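Local atomic coordinates of trehalose monomycolate exporter MmpL3 (Mycobacterium tuberculosis, PDB entry 7NVH), a protein that probably exports the mycolate ester trehalose monomycolate across the mycobacterial inner membrane, as a transporter of the RND permease superfamily. Residues Asn450-His461 with Ser507-Leu515; Asp471-Phe482 with Lys524-Pro534. All coordinates share one frame; numbering follows the deposited sequence.

How the interactions relate
Both contacts belong to one ferredoxin-like unit outside the membrane bundle, and their segments alternate along the chain: strand 451-457 leads to helix 466-476, and strand 508-514 to helix 521-528. Interaction 1 joins the two strands, interaction 2 the two helices and the following turns. The first is about half buried and rests on regular backbone hydrogen bonds. The second, more open, is a side-chain contact: apolar against the sheet, polar at its edge, where a lysine meets a backbone carbonyl and a salt bridge lies within 524-534. The layers meet directly, Ile456 CD1 lying 3.7 Å from Ile472 CG2 and Leu515 CB 3.7 Å from Phe482 CD1. Interaction 1 alone reaches the bound detergent, through Asn450.

Interaction 1 of 2, residues Asn450-His461 with Ser507-Leu515; sequences NPLTLVIQTSNH and SVRVLQNGL. With AV0 (Lauryl Maltose Neopentyl Glycol), chain B.
With CG1 of Val455 anti to the backbone N (chi1 -174°), its two methyls are spread between two valines of the opposite strand: CG1 meets Val508 CG1 at 3.7 Å, and CG2 meets Val510 CG2 at 3.8 Å. Val510 is turned so that CG2, not CG1, stands anti to its own N, which also brings that methyl 3.7 Å from Thr453 CB. These side chains share one face of an antiparallel pair with Gln457 and Gln512. On the other face Ile456 CD1 reaches Leu511 CD1 at 4.1 Å, beside Leu452 and Leu454. The strand axes run at 158°, and Leu452-Asn513, Leu454-Leu511 and Ile456-Arg509 are hydrogen-bonded pairs, each joined by two backbone bonds. Within the middle pair, Leu511 N approaches Leu454 O in the carbonyl plane at 2.9 Å, whereas Leu454 N lies 37° out of the plane of the Leu511 carbonyl. At the Pro451 end, Asn450 turns its amide to the lauryl maltose neopentyl glycol, ND2 lying 3.1 Å from the ligand's OCB. Arg509 leads away from the pair to a salt bridge with Glu495. The two strands are the first and third of a ferredoxin-like unit and the central ones of its four-stranded antiparallel sheet, edged by strands 494-495 and 540-543; helix 466-476 packs on the Leu454 and Ile456 face, and helix 49-61 on the Val455 and Val510 face.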
loop_
_atom_site.group_PDB
_atom_site.type_symbol
_atom_site.label_atom_id
_atom_site.label_comp_id
_atom_site.label_asym_id
_atom_site.label_seq_id
_atom_site.Cartn_x
_atom_site.Cartn_y
_atom_site.Cartn_z
ATOM N N ASN A 450 -9.579 24.235 -7.015
ATOM C CA ASN A 450 -10.028 22.926 -6.556
ATOM C C ASN A 450 -11.534 23.023 -6.355
ATOM O O ASN A 450 -12.022 23.044 -5.215
ATOM C CB ASN A 450 -9.312 22.514 -5.273
ATOM C CG ASN A 450 -9.444 21.045 -4.987
ATOM O OD1 ASN A 450 -10.051 20.311 -5.759
ATOM N ND2 ASN A 450 -8.878 20.600 -3.873
ATOM N N PRO A 451 -12.303 23.085 -7.438
ATOM C CA PRO A 451 -13.716 23.444 -7.333
ATOM C C PRO A 451 -14.626 22.252 -7.071
ATOM O O PRO A 451 -14.260 21.091 -7.262
ATOM C CB PRO A 451 -14.007 24.049 -8.711
ATOM C CG PRO A 451 -13.139 23.259 -9.621
ATOM C CD PRO A 451 -11.888 22.923 -8.843
ATOM N N LEU A 452 -15.833 22.575 -6.619
ATOM C CA LEU A 452 -16.929 21.624 -6.524
ATOM C C LEU A 452 -17.865 21.865 -7.698
ATOM O O LEU A 452 -18.237 23.009 -7.970
ATOM C CB LEU A 452 -17.686 21.779 -5.206
ATOM C CG LEU A 452 -17.033 21.219 -3.945
ATOM C CD1 LEU A 452 -17.888 21.528 -2.733
ATOM C CD2 LEU A 452 -16.817 19.725 -4.078
ATOM N N THR A 453 -18.243 20.796 -8.389
ATOM C CA THR A 453 -18.991 20.897 -9.633
ATOM C C THR A 453 -20.391 20.325 -9.460
ATOM O O THR A 453 -20.551 19.189 -9.006
ATOM C CB THR A 453 -18.268 20.165 -10.762
ATOM O OG1 THR A 453 -18.520 18.760 -10.657
ATOM C CG2 THR A 453 -16.775 20.410 -10.679
ATOM N N LEU A 454 -21.396 21.114 -9.828
ATOM C CA LEU A 454 -22.780 20.661 -9.882
ATOM C C LEU A 454 -23.099 20.286 -11.320
ATOM O O LEU A 454 -22.979 21.124 -12.219
ATOM C CB LEU A 454 -23.741 21.743 -9.397
ATOM C CG LEU A 454 -23.452 22.446 -8.076
ATOM C CD1 LEU A 454 -24.286 23.708 -7.978
ATOM C CD2 LEU A 454 -23.739 21.525 -6.910
ATOM N N VAL A 455 -23.517 19.047 -11.536
ATOM C CA VAL A 455 -23.805 18.535 -12.870
ATOM C C VAL A 455 -25.316 18.485 -13.039
ATOM O O VAL A 455 -25.983 17.588 -12.516
ATOM C CB VAL A 455 -23.169 17.160 -13.093
ATOM C CG1 VAL A 455 -23.361 16.722 -14.527
ATOM C CG2 VAL A 455 -21.699 17.211 -12.753
ATOM N N ILE A 456 -25.854 19.443 -13.782
ATOM C CA ILE A 456 -27.282 19.547 -14.051
ATOM C C ILE A 456 -27.597 18.678 -15.256
ATOM O O ILE A 456 -26.905 18.754 -16.278
ATOM C CB ILE A 456 -27.682 21.010 -14.300
ATOM C CG1 ILE A 456 -27.417 21.846 -13.051
ATOM C CG2 ILE A 456 -29.134 21.111 -14.715
ATOM C CD1 ILE A 456 -27.285 23.319 -13.330
ATOM N N GLN A 457 -28.634 17.849 -15.148
ATOM C CA GLN A 457 -28.888 16.814 -16.142
ATOM C C GLN A 457 -30.365 16.461 -16.163
ATOM O O GLN A 457 -30.866 15.845 -15.219
ATOM C CB GLN A 457 -28.052 15.572 -15.836
ATOM C CG GLN A 457 -28.146 14.475 -16.862
ATOM C CD GLN A 457 -27.247 13.314 -16.518
ATOM O OE1 GLN A 457 -26.590 13.316 -15.479
ATOM N NE2 GLN A 457 -27.208 12.315 -17.389
ATOM N N THR A 458 -31.056 16.836 -17.236
ATOM C CA THR A 458 -32.458 16.472 -17.383
ATOM C C THR A 458 -32.608 14.965 -17.524
ATOM O O THR A 458 -31.795 14.299 -18.170
ATOM C CB THR A 458 -33.073 17.153 -18.602
ATOM O OG1 THR A 458 -32.168 17.063 -19.707
ATOM C CG2 THR A 458 -33.368 18.607 -18.312
ATOM N N SER A 459 -33.665 14.426 -16.916
ATOM C CA SER A 459 -33.954 13.003 -17.044
ATOM C C SER A 459 -34.553 12.652 -18.401
ATOM O O SER A 459 -34.566 11.474 -18.772
ATOM C CB SER A 459 -34.895 12.566 -15.923
ATOM O OG SER A 459 -36.120 13.274 -15.986
ATOM N N ASN A 460 -35.049 13.642 -19.143
ATOM C CA ASN A 460 -35.619 13.403 -20.462
ATOM C C ASN A 460 -34.540 13.281 -21.532
ATOM O O ASN A 460 -34.804 12.726 -22.603
ATOM C CB ASN A 460 -36.576 14.549 -20.810
ATOM C CG ASN A 460 -37.391 14.298 -22.071
ATOM O OD1 ASN A 460 -37.254 13.278 -22.739
ATOM N ND2 ASN A 460 -38.245 15.255 -22.406
ATOM N N HIS A 461 -33.323 13.750 -21.246
ATOM C CA HIS A 461 -32.279 13.946 -22.252
ATOM C C HIS A 461 -32.740 14.976 -23.285
ATOM O O HIS A 461 -32.789 14.730 -24.490
ATOM C CB HIS A 461 -31.874 12.622 -22.905
ATOM C CG HIS A 461 -31.734 11.497 -21.931
ATOM N ND1 HIS A 461 -32.767 10.635 -21.636
ATOM C CD2 HIS A 461 -30.685 11.100 -21.174
ATOM C CE1 HIS A 461 -32.359 9.750 -20.744
ATOM N NE2 HIS A 461 -31.099 10.010 -20.447
ATOM N N SER A 507 -28.132 18.332 -22.945
ATOM C CA SER A 507 -28.890 17.876 -21.790
ATOM C C SER A 507 -28.057 17.803 -20.522
ATOM O O SER A 507 -28.593 17.450 -19.469
ATOM C CB SER A 507 -29.505 16.504 -22.068
ATOM O OG SER A 507 -28.553 15.476 -21.873
ATOM N N VAL A 508 -26.765 18.112 -20.587
ATOM C CA VAL A 508 -25.903 18.130 -19.413
ATOM C C VAL A 508 -25.170 19.459 -19.381
ATOM O O VAL A 508 -24.489 19.819 -20.348
ATOM C CB VAL A 508 -24.898 16.969 -19.410
ATOM C CG1 VAL A 508 -24.175 16.910 -18.082
ATOM C CG2 VAL A 508 -25.598 15.656 -19.688
ATOM N N ARG A 509 -25.309 20.188 -18.277
ATOM C CA ARG A 509 -24.543 21.397 -18.022
ATOM C C ARG A 509 -23.966 21.315 -16.621
ATOM O O ARG A 509 -24.625 20.826 -15.702
ATOM C CB ARG A 509 -25.402 22.653 -18.165
ATOM C CG ARG A 509 -26.196 22.712 -19.450
ATOM C CD ARG A 509 -25.544 23.641 -20.451
ATOM N NE ARG A 509 -25.827 25.041 -20.165
ATOM C CZ ARG A 509 -26.920 25.676 -20.568
ATOM N NH1 ARG A 509 -27.842 25.033 -21.270
ATOM N NH2 ARG A 509 -27.096 26.953 -20.267
ATOM N N VAL A 510 -22.736 21.786 -16.459
ATOM C CA VAL A 510 -22.031 21.698 -15.187
ATOM C C VAL A 510 -21.532 23.080 -14.786
ATOM O O VAL A 510 -20.964 23.808 -15.607
ATOM C CB VAL A 510 -20.881 20.672 -15.248
ATOM C CG1 VAL A 510 -19.870 21.054 -16.286
ATOM C CG2 VAL A 510 -20.204 20.558 -13.899
ATOM N N LEU A 511 -21.786 23.451 -13.535
ATOM C CA LEU A 511 -21.281 24.664 -12.912
ATOM C C LEU A 511 -20.204 24.287 -11.905
ATOM O O LEU A 511 -20.070 23.125 -11.525
ATOM C CB LEU A 511 -22.409 25.431 -12.216
ATOM C CG LEU A 511 -23.726 25.580 -12.975
ATOM C CD1 LEU A 511 -24.735 26.328 -12.129
ATOM C CD2 LEU A 511 -23.515 26.284 -14.295
ATOM N N GLN A 512 -19.428 25.277 -11.466
ATOM C CA GLN A 512 -18.360 24.974 -10.522
ATOM C C GLN A 512 -17.916 26.225 -9.780
ATOM O O GLN A 512 -17.844 27.309 -10.362
ATOM C CB GLN A 512 -17.162 24.337 -11.234
ATOM C CG GLN A 512 -16.623 25.143 -12.393
ATOM C CD GLN A 512 -15.601 24.377 -13.200
ATOM O OE1 GLN A 512 -15.348 23.200 -12.945
ATOM N NE2 GLN A 512 -14.999 25.040 -14.178
ATOM N N ASN A 513 -17.635 26.058 -8.488
ATOM C CA ASN A 513 -16.900 27.025 -7.684
ATOM C C ASN A 513 -15.956 26.289 -6.751
ATOM O O ASN A 513 -16.234 25.169 -6.317
ATOM C CB ASN A 513 -17.796 27.919 -6.820
ATOM C CG ASN A 513 -18.041 29.268 -7.434
ATOM O OD1 ASN A 513 -17.455 29.616 -8.457
ATOM N ND2 ASN A 513 -18.871 30.067 -6.779
ATOM N N GLY A 514 -14.844 26.936 -6.438
ATOM C CA GLY A 514 -14.035 26.505 -5.323
ATOM C C GLY A 514 -14.589 27.043 -4.023
ATOM O O GLY A 514 -15.427 27.940 -3.995
ATOM N N LEU A 515 -14.111 26.480 -2.920
ATOM C CA LEU A 515 -14.589 26.877 -1.605
ATOM C C LEU A 515 -13.410 27.268 -0.731
ATOM O O LEU A 515 -12.389 26.572 -0.706
ATOM C CB LEU A 515 -15.409 25.759 -0.945
ATOM C CG LEU A 515 -14.741 24.497 -0.397
ATOM C CD1 LEU A 515 -15.705 23.765 0.510
ATOM C CD2 LEU A 515 -14.278 23.585 -1.516
HETATM C C1 AV0 B . -6.044 11.969 -10.551
HETATM O O1 AV0 B . -5.173 12.261 -9.512
HETATM C C2 AV0 B . -6.409 10.498 -10.534
HETATM O O2 AV0 B . -5.219 9.725 -10.697
HETATM C C3 AV0 B . -7.365 10.162 -11.638
HETATM O O3 AV0 B . -7.820 8.796 -11.424
HETATM C C4 AV0 B . -8.547 11.067 -11.709
HETATM O O4 AV0 B . -9.173 10.941 -13.037
HETATM C C5 AV0 B . -8.215 12.549 -11.517
HETATM O O5 AV0 B . -7.261 12.803 -10.408
HETATM C C6 AV0 B . -9.478 13.293 -11.233
HETATM O O6 AV0 B . -9.309 14.058 -10.066
HETATM C CAA AV0 B . 3.123 5.249 -6.877
HETATM C CAB AV0 B . -2.004 24.176 -12.555
HETATM O OAI AV0 B . -10.225 7.624 -10.748
HETATM O OAJ AV0 B . -5.779 24.309 -4.282
HETATM O OAL AV0 B . -5.551 16.597 -1.733
HETATM O OAN AV0 B . -6.082 20.393 -6.084
HETATM O OAP AV0 B . -4.655 18.768 -7.879
HETATM O OAQ AV0 B . -13.839 10.260 -12.429
HETATM O OAR AV0 B . -6.638 23.135 -1.226
HETATM O OAS AV0 B . -11.924 8.116 -14.654
HETATM O OAT AV0 B . -5.640 21.043 0.491
HETATM O OAU AV0 B . -11.752 11.677 -13.858
HETATM O OAV AV0 B . -4.988 18.702 -0.882
HETATM C CAW AV0 B . 2.399 6.369 -7.602
HETATM C CAX AV0 B . -1.034 23.311 -11.690
HETATM C CAY AV0 B . 0.937 5.997 -7.784
HETATM C CAZ AV0 B . -1.823 22.145 -11.030
HETATM C CBA AV0 B . 0.145 7.239 -8.196
HETATM C CBB AV0 B . -0.865 21.341 -10.124
HETATM C CBC AV0 B . 0.424 8.375 -7.195
HETATM C CBD AV0 B . -1.660 20.264 -9.320
HETATM C CBE AV0 B . -0.639 9.506 -7.380
HETATM C CBF AV0 B . -0.673 19.194 -8.809
HETATM C CBG AV0 B . -0.630 10.011 -8.886
HETATM C CBH AV0 B . -1.467 18.040 -8.088
HETATM C CBI AV0 B . -2.052 10.584 -9.245
HETATM C CBJ AV0 B . -0.887 16.666 -8.535
HETATM C CBK AV0 B . -2.041 12.173 -9.131
HETATM C CBL AV0 B . -1.730 15.504 -7.905
HETATM C CBM AV0 B . -11.354 7.652 -11.591
HETATM C CBN AV0 B . -4.797 23.654 -3.516
HETATM C CBP AV0 B . -6.279 16.685 -2.936
HETATM C CBQ AV0 B . -2.994 12.638 -7.953
HETATM C CBR AV0 B . -2.724 14.960 -8.988
HETATM C CBS AV0 B . -4.885 13.668 -9.424
HETATM C CBT AV0 B . -4.435 14.636 -7.070
HETATM O OBV AV0 B . -4.807 15.993 -7.385
HETATM O OBX AV0 B . -5.322 16.331 -5.122
HETATM O OBY AV0 B . -10.855 10.024 -11.676
HETATM O OBZ AV0 B . -4.385 21.264 -3.524
HETATM O OCB AV0 B . -5.991 19.584 -3.366
HETATM C CCC AV0 B . -11.946 9.028 -11.595
HETATM C CCD AV0 B . -5.317 22.301 -3.067
HETATM C CCF AV0 B . -5.409 17.294 -4.010
HETATM C CCH AV0 B . -5.361 19.184 -5.657
HETATM C CCJ AV0 B . -4.701 16.898 -6.333
HETATM C CCL AV0 B . -5.367 18.214 -6.754
HETATM C CCM AV0 B . -3.743 13.968 -8.357
HETATM C CCN AV0 B . -12.959 9.159 -12.737
HETATM C CCO AV0 B . -5.493 22.318 -1.548
HETATM C CCQ AV0 B . -6.021 18.628 -4.442
HETATM C CCR AV0 B . -10.226 10.019 -13.006
HETATM C CCS AV0 B . -4.717 19.933 -2.968
HETATM C CCT AV0 B . -12.376 9.395 -14.081
HETATM C CCU AV0 B . -5.707 20.960 -0.974
HETATM C CCV AV0 B . -11.243 10.355 -14.087
HETATM C CCW AV0 B . -4.703 20.006 -1.443
#

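Interaction 2 of 2, residues Asp471-Phe482 with Lys524-Pro534; sequences DIRSKAMAIGGF and KLTELRAITPP
This is the contact between the two helices of a ferredoxin-like beta-alpha-beta-beta-alpha-beta unit, both on one face of the sheet: the C-terminal turn of helix 466-476 and the chain beyond it pack against the end of helix 521-528, the type I beta turn Leu528-Ile531 and Thr532-Pro534, which lead on toward strand 540-543. Ile472 and Leu528 also touch strand 451-457, so the apolar side of the contact lies on the sheet. Ile472 sends CD1 across Pro534 at about a right angle, 3.7 Å from CD. Further along, Ile479 CD1 meets Leu528 CD2 at 3.7 Å, while the other methyl of Leu528, CD1, approaches Phe482 CZ obliquely at 3.6 Å. Trp493 meets the same phenyl ring edge-to-face. Polar groups join in beside Ile479, which slides past Lys524 and the exposed Glu527 in the opposite direction. Within 524-534 these two form a salt bridge, Lys524 NZ meeting Glu527 OE1 at 3.1 Å on its syn side, 28° out of the carboxylate plane. Lys475 lays its aliphatic chain over Ile531, CD being 3.7 Å from CG2. A bend at the last torsion (chi4 -129°) then delivers the ammonium group to the backbone, where NZ donates to Thr532 O in the carbonyl plane at 2.8 Å.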
loop_
_atom_site.group_PDB
_atom_site.type_symbol
_atom_site.label_atom_id
_atom_site.label_comp_id
_atom_site.label_asym_id
_atom_site.label_seq_id
_atom_site.Cartn_x
_atom_site.Cartn_y
_atom_site.Cartn_z
ATOM N N ASP A 471 -32.359 28.557 -11.588
ATOM C CA ASP A 471 -32.971 28.149 -10.327
ATOM C C ASP A 471 -32.026 27.281 -9.503
ATOM O O ASP A 471 -31.947 27.425 -8.277
ATOM C CB ASP A 471 -34.281 27.413 -10.597
ATOM C CG ASP A 471 -35.259 27.534 -9.452
ATOM O OD1 ASP A 471 -36.317 28.172 -9.633
ATOM O OD2 ASP A 471 -34.968 26.992 -8.368
ATOM N N ILE A 472 -31.294 26.379 -10.160
ATOM C CA ILE A 472 -30.331 25.551 -9.442
ATOM C C ILE A 472 -29.226 26.413 -8.851
ATOM O O ILE A 472 -28.779 26.189 -7.721
ATOM C CB ILE A 472 -29.769 24.459 -10.366
ATOM C CG1 ILE A 472 -30.784 23.330 -10.513
ATOM C CG2 ILE A 472 -28.461 23.918 -9.823
ATOM C CD1 ILE A 472 -31.079 22.619 -9.218
ATOM N N ARG A 473 -28.768 27.413 -9.601
ATOM C CA ARG A 473 -27.758 28.327 -9.088
ATOM C C ARG A 473 -28.298 29.145 -7.925
ATOM O O ARG A 473 -27.595 29.360 -6.932
ATOM C CB ARG A 473 -27.273 29.241 -10.208
ATOM C CG ARG A 473 -25.980 29.963 -9.911
ATOM C CD ARG A 473 -25.710 31.025 -10.951
ATOM N NE ARG A 473 -24.600 31.885 -10.565
ATOM C CZ ARG A 473 -24.369 33.080 -11.091
ATOM N NH1 ARG A 473 -25.176 33.561 -12.026
ATOM N NH2 ARG A 473 -23.334 33.796 -10.681
ATOM N N SER A 474 -29.546 29.607 -8.028
ATOM C CA SER A 474 -30.146 30.387 -6.950
ATOM C C SER A 474 -30.227 29.574 -5.668
ATOM O O SER A 474 -29.948 30.088 -4.581
ATOM C CB SER A 474 -31.534 30.869 -7.367
ATOM O OG SER A 474 -31.477 31.600 -8.578
ATOM N N LYS A 475 -30.618 28.303 -5.774
ATOM C CA LYS A 475 -30.572 27.429 -4.606
ATOM C C LYS A 475 -29.142 27.242 -4.118
ATOM O O LYS A 475 -28.885 27.245 -2.910
ATOM C CB LYS A 475 -31.215 26.080 -4.925
ATOM C CG LYS A 475 -32.712 26.162 -5.143
ATOM C CD LYS A 475 -33.330 24.797 -5.380
ATOM C CE LYS A 475 -34.712 24.933 -5.990
ATOM N NZ LYS A 475 -35.729 24.145 -5.252
ATOM N N ALA A 476 -28.196 27.081 -5.042
ATOM C CA ALA A 476 -26.802 26.915 -4.662
ATOM C C ALA A 476 -26.162 28.222 -4.219
ATOM O O ALA A 476 -25.146 28.191 -3.518
ATOM C CB ALA A 476 -26.007 26.315 -5.820
ATOM N N MET A 477 -26.719 29.363 -4.618
ATOM C CA MET A 477 -26.255 30.654 -4.114
ATOM C C MET A 477 -27.040 31.062 -2.873
ATOM O O MET A 477 -27.570 32.165 -2.754
ATOM C CB MET A 477 -26.352 31.713 -5.204
ATOM C CG MET A 477 -25.128 31.778 -6.094
ATOM S SD MET A 477 -24.789 33.447 -6.677
ATOM C CE MET A 477 -26.345 33.852 -7.462
ATOM N N ALA A 478 -27.120 30.120 -1.939
ATOM C CA ALA A 478 -27.621 30.367 -0.595
ATOM C C ALA A 478 -26.796 29.590 0.418
ATOM O O ALA A 478 -27.223 29.449 1.571
ATOM C CB ALA A 478 -29.101 29.996 -0.475
ATOM N N ILE A 479 -25.644 29.068 0.012
ATOM C CA ILE A 479 -24.738 28.322 0.872
ATOM C C ILE A 479 -23.423 29.084 0.911
ATOM O O ILE A 479 -22.806 29.319 -0.135
ATOM C CB ILE A 479 -24.530 26.889 0.361
ATOM C CG1 ILE A 479 -25.876 26.186 0.204
ATOM C CG2 ILE A 479 -23.626 26.111 1.295
ATOM C CD1 ILE A 479 -25.808 24.923 -0.616
ATOM N N GLY A 480 -22.993 29.470 2.109
ATOM C CA GLY A 480 -21.784 30.246 2.261
ATOM C C GLY A 480 -20.535 29.412 2.067
ATOM O O GLY A 480 -20.577 28.226 1.748
ATOM N N GLY A 481 -19.393 30.066 2.248
ATOM C CA GLY A 481 -18.120 29.379 2.189
ATOM C C GLY A 481 -17.582 29.108 0.805
ATOM O O GLY A 481 -16.644 28.317 0.670
ATOM N N PHE A 482 -18.136 29.734 -0.229
ATOM C CA PHE A 482 -17.687 29.533 -1.598
ATOM C C PHE A 482 -16.960 30.775 -2.094
ATOM O O PHE A 482 -17.327 31.902 -1.750
ATOM C CB PHE A 482 -18.861 29.195 -2.518
ATOM C CG PHE A 482 -19.371 27.796 -2.349
ATOM C CD1 PHE A 482 -18.571 26.714 -2.665
ATOM C CD2 PHE A 482 -20.642 27.560 -1.867
ATOM C CE1 PHE A 482 -19.028 25.428 -2.507
ATOM C CE2 PHE A 482 -21.106 26.273 -1.707
ATOM C CZ PHE A 482 -20.296 25.207 -2.028
ATOM N N LYS A 524 -20.145 21.119 3.719
ATOM C CA LYS A 524 -20.901 21.798 2.676
ATOM C C LYS A 524 -21.194 20.923 1.468
ATOM O O LYS A 524 -22.059 21.280 0.663
ATOM C CB LYS A 524 -20.156 23.057 2.226
ATOM C CG LYS A 524 -19.843 23.981 3.382
ATOM C CD LYS A 524 -19.649 25.408 2.943
ATOM C CE LYS A 524 -19.888 26.347 4.110
ATOM N NZ LYS A 524 -21.312 26.323 4.541
ATOM N N LEU A 525 -20.505 19.790 1.322
ATOM C CA LEU A 525 -20.892 18.817 0.309
ATOM C C LEU A 525 -22.276 18.257 0.599
ATOM O O LEU A 525 -23.077 18.050 -0.318
ATOM C CB LEU A 525 -19.860 17.695 0.244
ATOM C CG LEU A 525 -20.161 16.552 -0.719
ATOM C CD1 LEU A 525 -20.105 17.046 -2.147
ATOM C CD2 LEU A 525 -19.188 15.410 -0.504
ATOM N N THR A 526 -22.572 18.000 1.874
ATOM C CA THR A 526 -23.910 17.566 2.254
ATOM C C THR A 526 -24.928 18.682 2.065
ATOM O O THR A 526 -26.083 18.414 1.716
ATOM C CB THR A 526 -23.908 17.082 3.703
ATOM O OG1 THR A 526 -23.005 15.978 3.836
ATOM C CG2 THR A 526 -25.297 16.637 4.125
ATOM N N GLU A 527 -24.523 19.934 2.288
ATOM C CA GLU A 527 -25.424 21.056 2.054
ATOM C C GLU A 527 -25.749 21.198 0.574
ATOM O O GLU A 527 -26.869 21.570 0.211
ATOM C CB GLU A 527 -24.807 22.345 2.595
ATOM C CG GLU A 527 -24.751 22.417 4.112
ATOM C CD GLU A 527 -24.724 23.842 4.632
ATOM O OE1 GLU A 527 -23.874 24.630 4.169
ATOM O OE2 GLU A 527 -25.552 24.175 5.506
ATOM N N LEU A 528 -24.775 20.918 -0.295
ATOM C CA LEU A 528 -25.030 20.948 -1.731
ATOM C C LEU A 528 -25.880 19.763 -2.170
ATOM O O LEU A 528 -26.795 19.917 -2.986
ATOM C CB LEU A 528 -23.711 20.968 -2.501
ATOM C CG LEU A 528 -23.038 22.328 -2.653
ATOM C CD1 LEU A 528 -21.705 22.173 -3.357
ATOM C CD2 LEU A 528 -23.941 23.277 -3.416
ATOM N N ARG A 529 -25.600 18.582 -1.643
ATOM C CA ARG A 529 -26.340 17.396 -2.052
ATOM C C ARG A 529 -27.728 17.333 -1.465
ATOM O O ARG A 529 -28.372 16.286 -1.584
ATOM C CB ARG A 529 -25.556 16.140 -1.675
ATOM C CG ARG A 529 -24.609 15.669 -2.755
ATOM C CD ARG A 529 -23.840 14.437 -2.328
ATOM N NE ARG A 529 -22.545 14.361 -2.993
ATOM C CZ ARG A 529 -21.811 13.259 -3.077
ATOM N NH1 ARG A 529 -22.245 12.130 -2.537
ATOM N NH2 ARG A 529 -20.644 13.284 -3.702
ATOM N N ALA A 530 -28.217 18.396 -0.830
ATOM C CA ALA A 530 -29.576 18.445 -0.314
ATOM C C ALA A 530 -30.461 19.399 -1.103
ATOM O O ALA A 530 -31.592 19.666 -0.687
ATOM C CB ALA A 530 -29.569 18.836 1.164
ATOM N N ILE A 531 -29.967 19.925 -2.224
ATOM C CA ILE A 531 -30.771 20.797 -3.068
ATOM C C ILE A 531 -31.948 20.012 -3.637
ATOM O O ILE A 531 -31.846 18.811 -3.919
ATOM C CB ILE A 531 -29.901 21.393 -4.191
ATOM C CG1 ILE A 531 -28.826 22.305 -3.604
ATOM C CG2 ILE A 531 -30.739 22.171 -5.185
ATOM C CD1 ILE A 531 -27.783 22.731 -4.604
ATOM N N THR A 532 -33.085 20.689 -3.798
ATOM C CA THR A 532 -34.243 20.070 -4.420
ATOM C C THR A 532 -34.339 20.547 -5.861
ATOM O O THR A 532 -34.717 21.705 -6.093
ATOM C CB THR A 532 -35.519 20.414 -3.656
ATOM O OG1 THR A 532 -35.476 19.806 -2.360
ATOM C CG2 THR A 532 -36.741 19.904 -4.399
ATOM N N PRO A 533 -33.999 19.720 -6.847
ATOM C CA PRO A 533 -34.024 20.185 -8.229
ATOM C C PRO A 533 -35.435 20.529 -8.655
ATOM O O PRO A 533 -36.414 19.925 -8.177
ATOM C CB PRO A 533 -33.469 18.988 -9.009
ATOM C CG PRO A 533 -32.626 18.271 -8.008
ATOM C CD PRO A 533 -33.393 18.385 -6.733
ATOM N N PRO A 534 -35.594 21.510 -9.548
ATOM C CA PRO A 534 -36.916 22.120 -9.754
ATOM C C PRO A 534 -38.018 21.187 -10.235
ATOM O O PRO A 534 -39.004 20.992 -9.519
ATOM C CB PRO A 534 -36.640 23.205 -10.804
ATOM C CG PRO A 534 -35.172 23.431 -10.772
ATOM C CD PRO A 534 -34.543 22.152 -10.352
#